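PDB 3LHI: putative 6-phosphogluconolactonase from Neisseria gonorrhoeae, which probably catalyses hydrolysis of 6-phosphogluconolactone to 6-phosphogluconate, the second step of the oxidative pentose phosphate pathway. Local coordinates for residues V37-G42 with D129-G134; D69-P74 with A171-I176; M135-H140 with G195-A200. One frame throughout, in Å; residues are numbered along the deposited sequence. Where two conformers were deposited one is given.

How the interactions relate
Segment 129-134 of interaction 1 is followed directly by segment 135-140 of interaction 3, their centres being about 18 Å apart. Interaction 2 belongs to the same sheet as interaction 1, since strands 36-40 and 63-71 are neighbours; those centres lie about 17 Å apart and the nearest atoms about 4 Å. Interactions 2 and 3 are about 20 Å apart between centres but about 5 Å between nearest atoms, and Asp69 and Arg175 both hydrogen-bond Ser143, three residues past segment 135-140 in the same loop. The segments following parallel strands 36-40 and 130-133, and the end of strand 63-71, lie on the C-terminal side of the sheet, where the active site of this fold is expected.

Interaction 1 (V37-G42 with D129-G134); sequences VLAVSG and DVLILG
Ala39 and Leu131 face each other as a parallel bridge in the middle of this strand pair, with Leu38 and Val130 forming the next one. The evidence for regular pairing is direct: the axes of strands 37-40 and 130-133 run 7° from parallel and 4.8 Å apart. Ala39 N donates to Val130 O at 2.9 Å, and Ile132 N returns a bond to Ala39 O at the same length, each with its donor almost in line with the carbonyl. The CA-H groups of Leu38 and Leu131 supplement these bonds by approaching Val130 O and Ala39 O.

Both ends are closed by polar side chains. At the start, Val37 N reaches the anti side of Asp129 OD2 at 2.8 Å, while Val37 O accepts from two successive amides, Asp129 N and Val130 N; three bonds therefore hold one residue. At the far end, Ser41 OG donates to Ile132 O at 2.7 Å, in the carbonyl plane and on a lone pair. Its torsion (chi1 -62°) sets OG beside its own backbone N, turned to the neighbouring strand. Water 1 donates to Ser41 OG and accepts from Gly134 N, adding a water-mediated link between Ser41 and Gly134.

Apolar contacts split between the two faces. Ala39 CB meets Leu131 CD1 at 3.8 Å on one; on the other, Leu38 CD1 rests against Val130 CG1 at 3.9 Å, and Val40 and Ile132 lie side by side.

Around this pair, Lys33 forms a salt bridge with Asp129 OD1, and helix 11-33 packs on Leu38, Val130 and Ile132. Strand 63-71 flanks strand 36-40 and strand 188-194 flanks strand 130-133, placing the contact within the parallel part of a mixed, Rossmann-like sheet, its centre about 4 Å from the centre of the chain.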
ATOM      1  N   VAL A  37      -5.155  -9.329   7.601  1.00 11.16           N
ATOM      2  CA  VAL A  37      -5.143  -7.876   7.343  1.00 11.27           C
ATOM      3  C   VAL A  37      -4.454  -7.634   6.011  1.00 10.38           C
ATOM      4  O   VAL A  37      -3.323  -8.090   5.784  1.00 11.83           O
ATOM      5  CB  VAL A  37      -4.497  -7.099   8.475  1.00 11.56           C
ATOM      6  CG1 VAL A  37      -4.357  -5.576   8.095  1.00 13.60           C
ATOM      7  CG2 VAL A  37      -5.286  -7.300   9.772  1.00 14.33           C
ATOM      8  N   LEU A  38      -5.170  -6.925   5.123  1.00 10.43           N
ATOM      9  CA  LEU A  38      -4.681  -6.540   3.803  1.00  9.97           C
ATOM     10  C   LEU A  38      -4.480  -5.005   3.785  1.00 10.17           C
ATOM     11  O   LEU A  38      -5.410  -4.244   4.154  1.00 11.27           O
ATOM     12  CB  LEU A  38      -5.800  -6.856   2.795  1.00 11.41           C
ATOM     13  CG  LEU A  38      -5.623  -6.349   1.356  1.00 10.25           C
ATOM     14  CD1 LEU A  38      -4.441  -7.088   0.702  1.00 11.95           C
ATOM     15  CD2 LEU A  38      -6.879  -6.493   0.517  1.00 11.48           C
ATOM     16  N   ALA A  39      -3.307  -4.549   3.345  1.00 10.00           N
ATOM     17  CA  ALA A  39      -3.058  -3.120   3.135  1.00  9.93           C
ATOM     18  C   ALA A  39      -2.870  -2.927   1.626  1.00  9.51           C
ATOM     19  O   ALA A  39      -2.113  -3.647   0.978  1.00 10.96           O
ATOM     20  CB  ALA A  39      -1.803  -2.647   3.926  1.00 10.91           C
ATOM     21  N   VAL A  40      -3.581  -1.935   1.072  1.00  9.60           N
ATOM     22  CA  VAL A  40      -3.490  -1.608  -0.342  1.00 10.36           C
ATOM     23  C   VAL A  40      -3.014  -0.166  -0.543  1.00  9.03           C
ATOM     24  O   VAL A  40      -3.143   0.681   0.333  1.00 10.55           O
ATOM     25  CB  VAL A  40      -4.862  -1.818  -1.055  1.00  9.73           C
ATOM     26  CG1 VAL A  40      -5.327  -3.291  -0.885  1.00 12.09           C
ATOM     27  CG2 VAL A  40      -5.934  -0.842  -0.529  1.00 10.90           C
ATOM     28  N   SER A  41      -2.515   0.054  -1.755  1.00 10.73           N
ATOM     29  CA  SER A  41      -2.081   1.373  -2.196  1.00 11.27           C
ATOM     30  C   SER A  41      -3.123   1.988  -3.130  1.00 12.06           C
ATOM     31  O   SER A  41      -3.915   1.269  -3.754  1.00 12.95           O
ATOM     32  CB  SER A  41      -0.704   1.280  -2.848  1.00 12.05           C
ATOM     33  OG  SER A  41       0.267   0.815  -1.915  1.00 12.61           O
ATOM     34  N   GLY A  42      -3.061   3.310  -3.295  1.00 14.68           N
ATOM     35  CA  GLY A  42      -4.022   4.033  -4.103  1.00 14.21           C
ATOM     36  C   GLY A  42      -3.503   4.368  -5.465  1.00 14.55           C
ATOM     37  O   GLY A  42      -2.699   3.667  -6.058  1.00 15.93           O
ATOM     38  N   ASP A 129      -0.880  -8.657   6.980  1.00 12.05           N
ATOM     39  CA  ASP A 129      -0.388  -9.941   6.511  1.00 12.19           C
ATOM     40  C   ASP A 129      -0.012  -9.872   5.048  1.00 12.00           C
ATOM     41  O   ASP A 129       0.895 -10.562   4.579  1.00 12.86           O
ATOM     42  CB  ASP A 129      -1.450 -10.998   6.696  1.00 12.49           C
ATOM     43  CG  ASP A 129      -1.819 -11.145   8.125  1.00 15.77           C
ATOM     44  OD1 ASP A 129      -0.874 -11.506   8.908  1.00 17.93           O
ATOM     45  OD2 ASP A 129      -2.979 -10.884   8.502  1.00 14.55           O
ATOM     46  N   VAL A 130      -0.756  -9.053   4.286  1.00 11.53           N
ATOM     47  CA  VAL A 130      -0.571  -8.927   2.825  1.00 11.94           C
ATOM     48  C   VAL A 130      -0.583  -7.433   2.509  1.00 10.82           C
ATOM     49  O   VAL A 130      -1.495  -6.722   2.963  1.00 11.15           O
ATOM     50  CB  VAL A 130      -1.667  -9.675   2.031  1.00 12.07           C
ATOM     51  CG1 VAL A 130      -1.425  -9.525   0.509  1.00 13.92           C
ATOM     52  CG2 VAL A 130      -1.723 -11.163   2.434  1.00 14.33           C
ATOM     53  N   LEU A 131       0.406  -6.980   1.767  1.00 10.16           N
ATOM     54  CA  LEU A 131       0.547  -5.564   1.380  1.00 10.11           C
ATOM     55  C   LEU A 131       0.708  -5.496  -0.124  1.00 10.81           C
ATOM     56  O   LEU A 131       1.502  -6.243  -0.699  1.00 11.74           O
ATOM     57  CB  LEU A 131       1.790  -4.985   2.067  1.00 11.11           C
ATOM     58  CG  LEU A 131       2.320  -3.655   1.557  1.00 11.60           C
ATOM     59  CD1 LEU A 131       1.315  -2.481   1.778  1.00 11.19           C
ATOM     60  CD2 LEU A 131       3.659  -3.339   2.272  1.00 12.77           C
ATOM     61  N   ILE A 132      -0.050  -4.619  -0.783  0.50 10.88           N
ATOM     62  CA  ILE A 132       0.218  -4.298  -2.189  0.50 10.60           C
ATOM     63  C   ILE A 132       0.685  -2.839  -2.266  0.50 11.05           C
ATOM     64  O   ILE A 132      -0.015  -1.895  -1.865  0.50 11.81           O
ATOM     65  CB  ILE A 132      -0.956  -4.546  -3.171  0.50 11.85           C
ATOM     66  CG1 ILE A 132      -1.509  -5.969  -3.065  0.50 11.04           C
ATOM     67  CG2 ILE A 132      -0.492  -4.250  -4.624  0.50 12.40           C
ATOM     68  CD1 ILE A 132      -2.476  -6.164  -1.953  0.50 12.60           C
ATOM     69  N   LEU A 133       1.914  -2.719  -2.756  1.00 11.38           N
ATOM     70  CA  LEU A 133       2.587  -1.465  -3.026  1.00 12.49           C
ATOM     71  C   LEU A 133       2.419  -1.035  -4.473  1.00 11.02           C
ATOM     72  O   LEU A 133       2.120  -1.865  -5.349  1.00 12.46           O
ATOM     73  CB  LEU A 133       4.078  -1.619  -2.727  1.00 12.55           C
ATOM     74  CG  LEU A 133       4.471  -1.797  -1.259  1.00 12.22           C
ATOM     75  CD1 LEU A 133       5.957  -2.066  -1.136  1.00 14.94           C
ATOM     76  CD2 LEU A 133       4.045  -0.575  -0.460  1.00 14.16           C
ATOM     77  N   GLY A 134       2.575   0.252  -4.712  1.00 11.39           N
ATOM     78  CA  GLY A 134       2.802   0.781  -6.017  1.00 12.82           C
ATOM     79  C   GLY A 134       4.127   1.526  -6.024  1.00 13.77           C
ATOM     80  O   GLY A 134       4.859   1.522  -5.038  1.00 13.54           O
TER
HETATM   81  O   HOH W   1       2.587   2.185  -2.536  1.00 13.63           O

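Interaction 2 (D69-P74 with A171-I176)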
ATOM      1  N   ASP A  69      -0.798   3.951   2.669  1.00  9.77           N
ATOM      2  CA  ASP A  69      -0.552   5.363   2.806  1.00 10.16           C
ATOM      3  C   ASP A  69      -1.837   6.103   2.493  1.00 10.48           C
ATOM      4  O   ASP A  69      -2.703   5.576   1.786  1.00 11.20           O
ATOM      5  CB  ASP A  69       0.624   5.888   1.959  1.00 10.80           C
ATOM      6  CG  ASP A  69       0.366   5.846   0.488  1.00 12.49           C
ATOM      7  OD1 ASP A  69       0.042   4.774  -0.029  1.00 17.17           O
ATOM      8  OD2 ASP A  69       0.539   6.888  -0.182  1.00 13.56           O
ATOM      9  N   GLU A  70      -1.955   7.319   3.028  1.00 10.15           N
ATOM     10  CA  GLU A  70      -3.155   8.124   2.820  1.00 10.11           C
ATOM     11  C   GLU A  70      -2.782   9.573   2.744  1.00 10.43           C
ATOM     12  O   GLU A  70      -1.830  10.046   3.372  1.00 11.77           O
ATOM     13  CB  GLU A  70      -4.181   7.842   3.906  1.00 11.68           C
ATOM     14  CG  GLU A  70      -5.481   8.635   3.883  1.00 11.52           C
ATOM     15  CD  GLU A  70      -6.326   8.512   2.619  1.00 11.87           C
ATOM     16  OE1 GLU A  70      -5.816   8.821   1.540  1.00 12.08           O
ATOM     17  OE2 GLU A  70      -7.485   8.123   2.733  1.00 14.15           O
ATOM     18  N   ARG A  71      -3.540  10.311   1.929  1.00 10.76           N
ATOM     19  CA  ARG A  71      -3.490  11.766   1.870  1.00 10.12           C
ATOM     20  C   ARG A  71      -4.292  12.304   3.006  1.00 10.78           C
ATOM     21  O   ARG A  71      -5.426  11.844   3.279  1.00 12.07           O
ATOM     22  CB  ARG A  71      -4.050  12.239   0.515  1.00 11.28           C
ATOM     23  CG  ARG A  71      -3.270  11.874  -0.718  1.00 11.96           C
ATOM     24  CD  ARG A  71      -3.349  10.421  -1.125  1.00 12.73           C
ATOM     25  NE  ARG A  71      -2.610  10.186  -2.343  1.00 12.55           N
ATOM     26  CZ  ARG A  71      -3.035  10.528  -3.560  1.00 14.11           C
ATOM     27  NH1 ARG A  71      -4.251  11.012  -3.748  1.00 14.43           N
ATOM     28  NH2 ARG A  71      -2.241  10.272  -4.583  1.00 17.17           N
ATOM     29  N   ILE A  72      -3.731  13.292   3.715  1.00 11.53           N
ATOM     30  CA  ILE A  72      -4.411  13.876   4.874  1.00 12.11           C
ATOM     31  C   ILE A  72      -5.361  14.945   4.353  1.00 12.70           C
ATOM     32  O   ILE A  72      -5.040  16.131   4.294  1.00 14.34           O
ATOM     33  CB  ILE A  72      -3.433  14.389   5.940  1.00 12.80           C
ATOM     34  CG1 ILE A  72      -2.513  13.238   6.397  1.00 13.04           C
ATOM     35  CG2 ILE A  72      -4.221  14.962   7.082  1.00 14.04           C
ATOM     36  CD1 ILE A  72      -1.455  13.630   7.458  1.00 15.74           C
ATOM     37  N   VAL A  73      -6.501  14.440   3.923  1.00 12.68           N
ATOM     38  CA  VAL A  73      -7.646  15.172   3.373  1.00 12.97           C
ATOM     39  C   VAL A  73      -8.877  14.463   3.860  1.00 13.39           C
ATOM     40  O   VAL A  73      -8.828  13.298   4.239  1.00 13.48           O
ATOM     41  CB  VAL A  73      -7.630  15.194   1.811  1.00 15.11           C
ATOM     42  CG1 VAL A  73      -6.409  15.976   1.257  1.00 17.42           C
ATOM     43  CG2 VAL A  73      -7.763  13.813   1.194  1.00 14.52           C
ATOM     44  N   PRO A  74     -10.039  15.154   3.871  1.00 13.96           N
ATOM     45  CA  PRO A  74     -11.236  14.467   4.314  1.00 12.82           C
ATOM     46  C   PRO A  74     -11.529  13.212   3.473  1.00 11.72           C
ATOM     47  O   PRO A  74     -11.159  13.156   2.308  1.00 12.98           O
ATOM     48  CB  PRO A  74     -12.323  15.512   4.129  1.00 15.28           C
ATOM     49  CG  PRO A  74     -11.574  16.796   4.318  1.00 16.35           C
ATOM     50  CD  PRO A  74     -10.253  16.592   3.645  1.00 13.95           C
ATOM     51  N   ALA A 171       4.703  16.410  -4.600  1.00 15.25           N
ATOM     52  CA  ALA A 171       3.294  15.986  -4.814  1.00 15.34           C
ATOM     53  C   ALA A 171       2.477  16.614  -3.707  1.00 15.06           C
ATOM     54  O   ALA A 171       2.999  16.948  -2.636  1.00 15.28           O
ATOM     55  CB  ALA A 171       3.194  14.438  -4.816  1.00 16.17           C
ATOM     56  N   PRO A 172       1.154  16.766  -3.907  1.00 15.95           N
ATOM     57  CA  PRO A 172       0.349  17.458  -2.930  1.00 15.97           C
ATOM     58  C   PRO A 172      -0.074  16.619  -1.731  1.00 13.81           C
ATOM     59  O   PRO A 172      -0.165  15.398  -1.836  1.00 14.31           O
ATOM     60  CB  PRO A 172      -0.883  17.885  -3.733  1.00 17.89           C
ATOM     61  CG  PRO A 172      -1.010  16.865  -4.738  1.00 18.53           C
ATOM     62  CD  PRO A 172       0.402  16.525  -5.161  1.00 17.63           C
ATOM     63  N   HIS A 173      -0.424  17.326  -0.677  1.00 13.67           N
ATOM     64  CA  HIS A 173      -1.054  16.861   0.530  1.00 12.98           C
ATOM     65  C   HIS A 173      -0.038  16.218   1.488  1.00 11.79           C
ATOM     66  O   HIS A 173       0.771  15.404   1.105  1.00 12.82           O
ATOM     67  CB  HIS A 173      -2.194  15.867   0.286  1.00 13.13           C
ATOM     68  CG  HIS A 173      -3.213  16.332  -0.700  1.00 14.24           C
ATOM     69  ND1 HIS A 173      -3.920  17.517  -0.523  1.00 15.93           N
ATOM     70  CD2 HIS A 173      -3.645  15.787  -1.870  1.00 14.50           C
ATOM     71  CE1 HIS A 173      -4.766  17.645  -1.548  1.00 15.55           C
ATOM     72  NE2 HIS A 173      -4.600  16.633  -2.388  1.00 15.97           N
ATOM     73  N   GLU A 174      -0.146  16.580   2.743  1.00 12.58           N
ATOM     74  CA  GLU A 174       0.543  15.852   3.806  1.00 12.07           C
ATOM     75  C   GLU A 174       0.026  14.433   3.767  1.00 11.97           C
ATOM     76  O   GLU A 174      -1.130  14.189   3.403  1.00 12.10           O
ATOM     77  CB  GLU A 174       0.279  16.497   5.168  1.00 13.18           C
ATOM     78  CG  GLU A 174       0.658  17.948   5.262  1.00 14.33           C
ATOM     79  CD  GLU A 174       2.099  18.200   4.912  1.00 15.23           C
ATOM     80  OE1 GLU A 174       2.979  17.423   5.357  1.00 15.58           O
ATOM     81  OE2 GLU A 174       2.409  19.205   4.193  1.00 18.60           O
ATOM     82  N   ARG A 175       0.879  13.493   4.165  1.00 11.32           N
ATOM     83  CA  ARG A 175       0.570  12.081   4.087  1.00 10.46           C
ATOM     84  C   ARG A 175       0.784  11.370   5.405  1.00 10.65           C
ATOM     85  O   ARG A 175       1.639  11.788   6.238  1.00 11.59           O
ATOM     86  CB  ARG A 175       1.511  11.398   3.080  1.00 10.49           C
ATOM     87  CG  ARG A 175       1.626  12.066   1.724  1.00 11.56           C
ATOM     88  CD  ARG A 175       0.304  12.127   1.007  1.00 11.60           C
ATOM     89  NE  ARG A 175       0.393  12.759  -0.323  1.00 11.61           N
ATOM     90  CZ  ARG A 175       0.656  12.119  -1.440  1.00 12.00           C
ATOM     91  NH1 ARG A 175       0.828  10.788  -1.461  1.00 12.05           N
ATOM     92  NH2 ARG A 175       0.669  12.803  -2.583  1.00 12.78           N
ATOM     93  N   ILE A 176       0.121  10.238   5.531  0.50 10.63           N
ATOM     94  CA  ILE A 176       0.433   9.272   6.556  0.50 10.32           C
ATOM     95  C   ILE A 176       0.822   7.998   5.812  0.50 10.85           C
ATOM     96  O   ILE A 176       0.060   7.537   4.957  0.50 10.26           O
ATOM     97  CB  ILE A 176      -0.715   9.104   7.599  0.50 11.34           C
ATOM     98  CG1 ILE A 176      -0.355   8.028   8.625  0.50 12.64           C
ATOM     99  CG2 ILE A 176      -2.085   8.850   6.940  0.50 14.81           C
ATOM    100  CD1 ILE A 176      -1.434   7.847   9.667  0.50 16.27           C
TER
HETATM  101  O   HOH W   2       0.629   9.555  -4.189  1.00 23.62           O
HETATM  102  O   HOH W   3      -2.771  17.654   3.742  1.00 18.22           O
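Arg71 and Arg175 extend alongside each other, with Arg71 NE over one face of the Arg175 guanidinium, 3.6 Å from Arg175 NH1. Both chains start with CG beside the backbone N and then bend at chi2 (73° in Arg71), which brings them together. The two guanidinium planes are 59° apart, so this is no parallel stack. Water 2 accepts from both Arg71 NH2 and Arg175 NH1, and each group is held by other acceptors. Arg175 grips Pro172 O side-on with NE and NH2, the NH2 bond being 2.8 Å; that oxygen lies close to the guanidinium plane, which fixes the rotation of the group. Arg71 NH1 in turn bonds to Asp79 O. Asp69 OD2 approaches the edge of the Arg175 guanidinium at 4.1 Å from NH1, beyond salt-bridge range, but Ser143 OG bonds both Asp69 OD2 and Arg175 NH1, bridging them.

The backbones carrying these side chains form an antiparallel ladder. Glu70 and Ile176 are a hydrogen-bonded pair, Glu70 N to Ile176 O at 2.8 Å with a return bond from Ile176 N to Glu70 O; Arg71 and Arg175 are the adjacent non-hydrogen-bonded pair. Strand 175-178 pairs antiparallel with strand 63-71 and also with strand 163-166, whereas the other partners of strand 63-71 are parallel, which makes the sheet mixed.

Beyond the ladder, Ile72 N donates to Glu174 O at 2.8 Å, and Ile72 centres an inverse gamma turn. The turn brings Val73 CG1 over one face of the His173 ring, a CH-pi contact 3.7 Å from the centroid and 21° off the normal; Pro172 CB occupies the opposite face, while Asp79 bonds His173 NE2. Ile72 CD1 lies 3.8 Å from Arg175 C, and helix 114-124 packs on both Ile72 and Ile176.

Interaction 3 (M135-H140 with G195-A200)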
HETATM    1  N   MSE A 135       4.476   2.127  -7.147  1.00 12.86           N
HETATM    2  CA  MSE A 135       5.710   2.894  -7.267  1.00 13.49           C
HETATM    3  C   MSE A 135       5.482   4.090  -8.161  1.00 13.48           C
HETATM    4  O   MSE A 135       4.917   3.932  -9.260  1.00 15.85           O
HETATM    5  CB  MSE A 135       6.809   2.010  -7.813  1.00 14.60           C
HETATM    6  CG  MSE A 135       8.201   2.688  -7.868  1.00 14.78           C
HETATM    7 SE   MSE A 135       9.408   1.723  -9.022  0.75 15.40          SE
HETATM    8  CE  MSE A 135       8.563   2.289 -10.658  1.00 17.74           C
ATOM      9  N   GLY A 136       5.935   5.263  -7.749  1.00 14.54           N
ATOM     10  CA  GLY A 136       5.878   6.434  -8.611  1.00 14.42           C
ATOM     11  C   GLY A 136       7.027   6.468  -9.613  1.00 14.62           C
ATOM     12  O   GLY A 136       7.987   5.692  -9.554  1.00 15.21           O
ATOM     13  N   ASN A 137       6.917   7.442 -10.530  1.00 16.86           N
ATOM     14  CA  ASN A 137       7.968   7.678 -11.497  1.00 16.65           C
ATOM     15  C   ASN A 137       9.260   8.179 -10.857  1.00 17.26           C
ATOM     16  O   ASN A 137      10.305   8.056 -11.458  1.00 19.93           O
ATOM     17  CB  ASN A 137       7.476   8.699 -12.524  1.00 18.99           C
ATOM     18  CG  ASN A 137       6.412   8.138 -13.471  1.00 22.86           C
ATOM     19  OD1 ASN A 137       6.345   6.927 -13.760  1.00 24.98           O
ATOM     20  ND2 ASN A 137       5.623   9.052 -14.035  1.00 29.79           N
ATOM     21  N   ASP A 138       9.175   8.663  -9.615  1.00 15.04           N
ATOM     22  CA  ASP A 138      10.309   9.039  -8.777  1.00 14.88           C
ATOM     23  C   ASP A 138      10.887   7.873  -7.987  1.00 14.99           C
ATOM     24  O   ASP A 138      11.791   8.064  -7.178  1.00 15.52           O
ATOM     25  CB  ASP A 138       9.908  10.187  -7.832  1.00 16.59           C
ATOM     26  CG  ASP A 138       8.836   9.798  -6.843  1.00 16.34           C
ATOM     27  OD1 ASP A 138       8.241   8.710  -7.009  1.00 14.98           O
ATOM     28  OD2 ASP A 138       8.639  10.572  -5.901  1.00 17.68           O
ATOM     29  N   GLY A 139      10.335   6.673  -8.154  1.00 14.57           N
ATOM     30  CA  GLY A 139      10.753   5.552  -7.348  1.00 13.98           C
ATOM     31  C   GLY A 139      10.227   5.477  -5.916  1.00 12.40           C
ATOM     32  O   GLY A 139      10.648   4.549  -5.177  1.00 14.21           O
ATOM     33  N   HIS A 140       9.321   6.382  -5.541  1.00 12.52           N
ATOM     34  CA  HIS A 140       8.752   6.310  -4.206  1.00 13.01           C
ATOM     35  C   HIS A 140       7.768   5.163  -4.108  1.00 13.07           C
ATOM     36  O   HIS A 140       7.243   4.701  -5.109  1.00 14.32           O
ATOM     37  CB  HIS A 140       8.092   7.624  -3.768  1.00 13.71           C
ATOM     38  CG  HIS A 140       6.648   7.751  -4.103  1.00 14.18           C
ATOM     39  ND1 HIS A 140       6.187   8.165  -5.334  1.00 15.77           N
ATOM     40  CD2 HIS A 140       5.550   7.515  -3.341  1.00 15.37           C
ATOM     41  CE1 HIS A 140       4.862   8.204  -5.300  1.00 16.21           C
ATOM     42  NE2 HIS A 140       4.451   7.789  -4.109  1.00 16.70           N
ATOM     43  N   GLY A 195       3.932  -0.108 -17.342  1.00 25.12           N
ATOM     44  CA  GLY A 195       4.542   0.807 -18.354  1.00 25.16           C
ATOM     45  C   GLY A 195       6.055   0.858 -18.351  1.00 27.61           C
ATOM     46  O   GLY A 195       6.695   0.643 -17.310  1.00 28.57           O
ATOM     47  N   GLU A 196       6.641   1.180 -19.521  1.00 25.58           N
ATOM     48  CA  GLU A 196       8.078   1.083 -19.671  1.00 28.30           C
ATOM     49  C   GLU A 196       8.818   2.089 -18.791  1.00 25.03           C
ATOM     50  O   GLU A 196       9.954   1.823 -18.367  1.00 28.30           O
ATOM     51  CB  GLU A 196       8.475   1.207 -21.167  1.00 32.54           C
ATOM     52  CG  GLU A 196       8.141   2.551 -21.836  1.00 41.05           C
ATOM     53  CD  GLU A 196       7.921   2.446 -23.374  1.00 48.80           C
ATOM     54  OE1 GLU A 196       8.303   1.412 -24.000  1.00 54.04           O
ATOM     55  OE2 GLU A 196       7.341   3.410 -23.944  1.00 55.48           O
ATOM     56  N   GLU A 197       8.191   3.228 -18.533  1.00 25.58           N
ATOM     57  CA  GLU A 197       8.834   4.289 -17.705  1.00 26.40           C
ATOM     58  C   GLU A 197       9.029   3.751 -16.303  1.00 25.78           C
ATOM     59  O   GLU A 197      10.146   3.758 -15.771  1.00 26.97           O
ATOM     60  CB  GLU A 197       8.021   5.594 -17.638  1.00 26.27           C
ATOM     61  CG  GLU A 197       8.700   6.637 -16.671  1.00 30.47           C
ATOM     62  CD  GLU A 197       8.076   8.034 -16.672  1.00 31.95           C
ATOM     63  OE1 GLU A 197       7.088   8.258 -17.413  1.00 38.92           O
ATOM     64  OE2 GLU A 197       8.593   8.920 -15.908  1.00 34.86           O
ATOM     65  N   LYS A 198       7.965   3.163 -15.781  1.00 24.35           N
ATOM     66  CA  LYS A 198       8.079   2.481 -14.465  1.00 22.59           C
ATOM     67  C   LYS A 198       8.968   1.259 -14.501  1.00 22.01           C
ATOM     68  O   LYS A 198       9.674   1.000 -13.535  1.00 22.42           O
ATOM     69  CB  LYS A 198       6.734   2.199 -13.844  1.00 21.37           C
ATOM     70  CG  LYS A 198       6.134   3.508 -13.335  1.00 23.41           C
ATOM     71  CD  LYS A 198       4.874   3.282 -12.641  1.00 21.42           C
ATOM     72  CE  LYS A 198       4.209   4.569 -12.157  1.00 21.97           C
ATOM     73  NZ  LYS A 198       3.094   4.111 -11.288  1.00 26.85           N
ATOM     74  N   LYS A 199       8.983   0.480 -15.598  0.50 21.26           N
ATOM     75  CA  LYS A 199       9.948  -0.640 -15.640  0.50 22.16           C
ATOM     76  C   LYS A 199      11.375  -0.099 -15.574  0.50 22.90           C
ATOM     77  O   LYS A 199      12.205  -0.672 -14.879  0.50 24.09           O
ATOM     78  CB  LYS A 199       9.783  -1.620 -16.823  0.50 21.73           C
ATOM     79  CG  LYS A 199      10.746  -2.854 -16.704  0.50 22.53           C
ATOM     80  CD  LYS A 199      10.545  -3.916 -17.783  0.50 26.68           C
ATOM     81  CE  LYS A 199      11.570  -5.048 -17.667  0.50 30.18           C
ATOM     82  NZ  LYS A 199      12.984  -4.570 -17.778  0.50 31.84           N
ATOM     83  N   ALA A 200      11.643   1.027 -16.232  1.00 25.99           N
ATOM     84  CA  ALA A 200      13.020   1.602 -16.204  1.00 26.79           C
ATOM     85  C   ALA A 200      13.462   2.075 -14.806  1.00 24.68           C
ATOM     86  O   ALA A 200      14.535   1.704 -14.300  1.00 25.65           O
ATOM     87  CB  ALA A 200      13.186   2.725 -17.267  1.00 29.17           C
TER
HETATM   88  O   HOH W   4       2.498   1.492  -9.291  1.00 16.94           O
HETATM   89  O   HOH W   5      10.854   8.642 -14.130  1.00 38.30           O
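Lys198 NZ donates to Met135 O at 2.7 Å, the sole direct hydrogen bond between loop 135-140 and the start of helix 196-206. It arrives nearly in line with the carbonyl (C=O...N 162°), and the chain that delivers it is fully extended beyond CG. Water 4 supports this end of the contact, accepting from Met135 N and, weakly, from Lys198 NZ. On the exposed side, where Asn137 and Glu197 lie, water 5 bridges the segments a second time by donating to Asn137 O and to Glu197 OE2.

Flat polar groups meet by stacking. The Asn137 amide and the Glu197 carboxylate lie with planes 9° apart, and Asn137 CG is 3.4 Å from Glu197 OE2. A straight reach makes this possible: Glu197 has CG anti to the backbone N (chi1 176°) and stays extended from there.

Nonbonded packing fills the remainder. Met135, present as selenomethionine, and Lys198 pass head to tail, so Met135 CE touches Lys198 CB at 3.7 Å and also approaches Lys198 O. From Asn137, OD1 rests against the aliphatic stem of the lysine, 3.5 Å from Lys198 CG, with the amide lying across that stem.

Bonds internal to the loop fix its shape. Gly136 N donates to His140 O, and Gly139 N to Gly136 O across a type I turn. Asp138 OD1 accepts from His140 N, closing an Asx turn, and through its syn lone pair from His140 ND1 at 2.7 Å, with OD1 in the ring plane. Phe145 stacks on the His140 ring. This compact glycine-rich loop, sequence GMGNDGH across 134-140, matches the signature loop of the glucosamine-6-phosphate isomerase/6-phosphogluconolactonase family, which in relatives borders the active site.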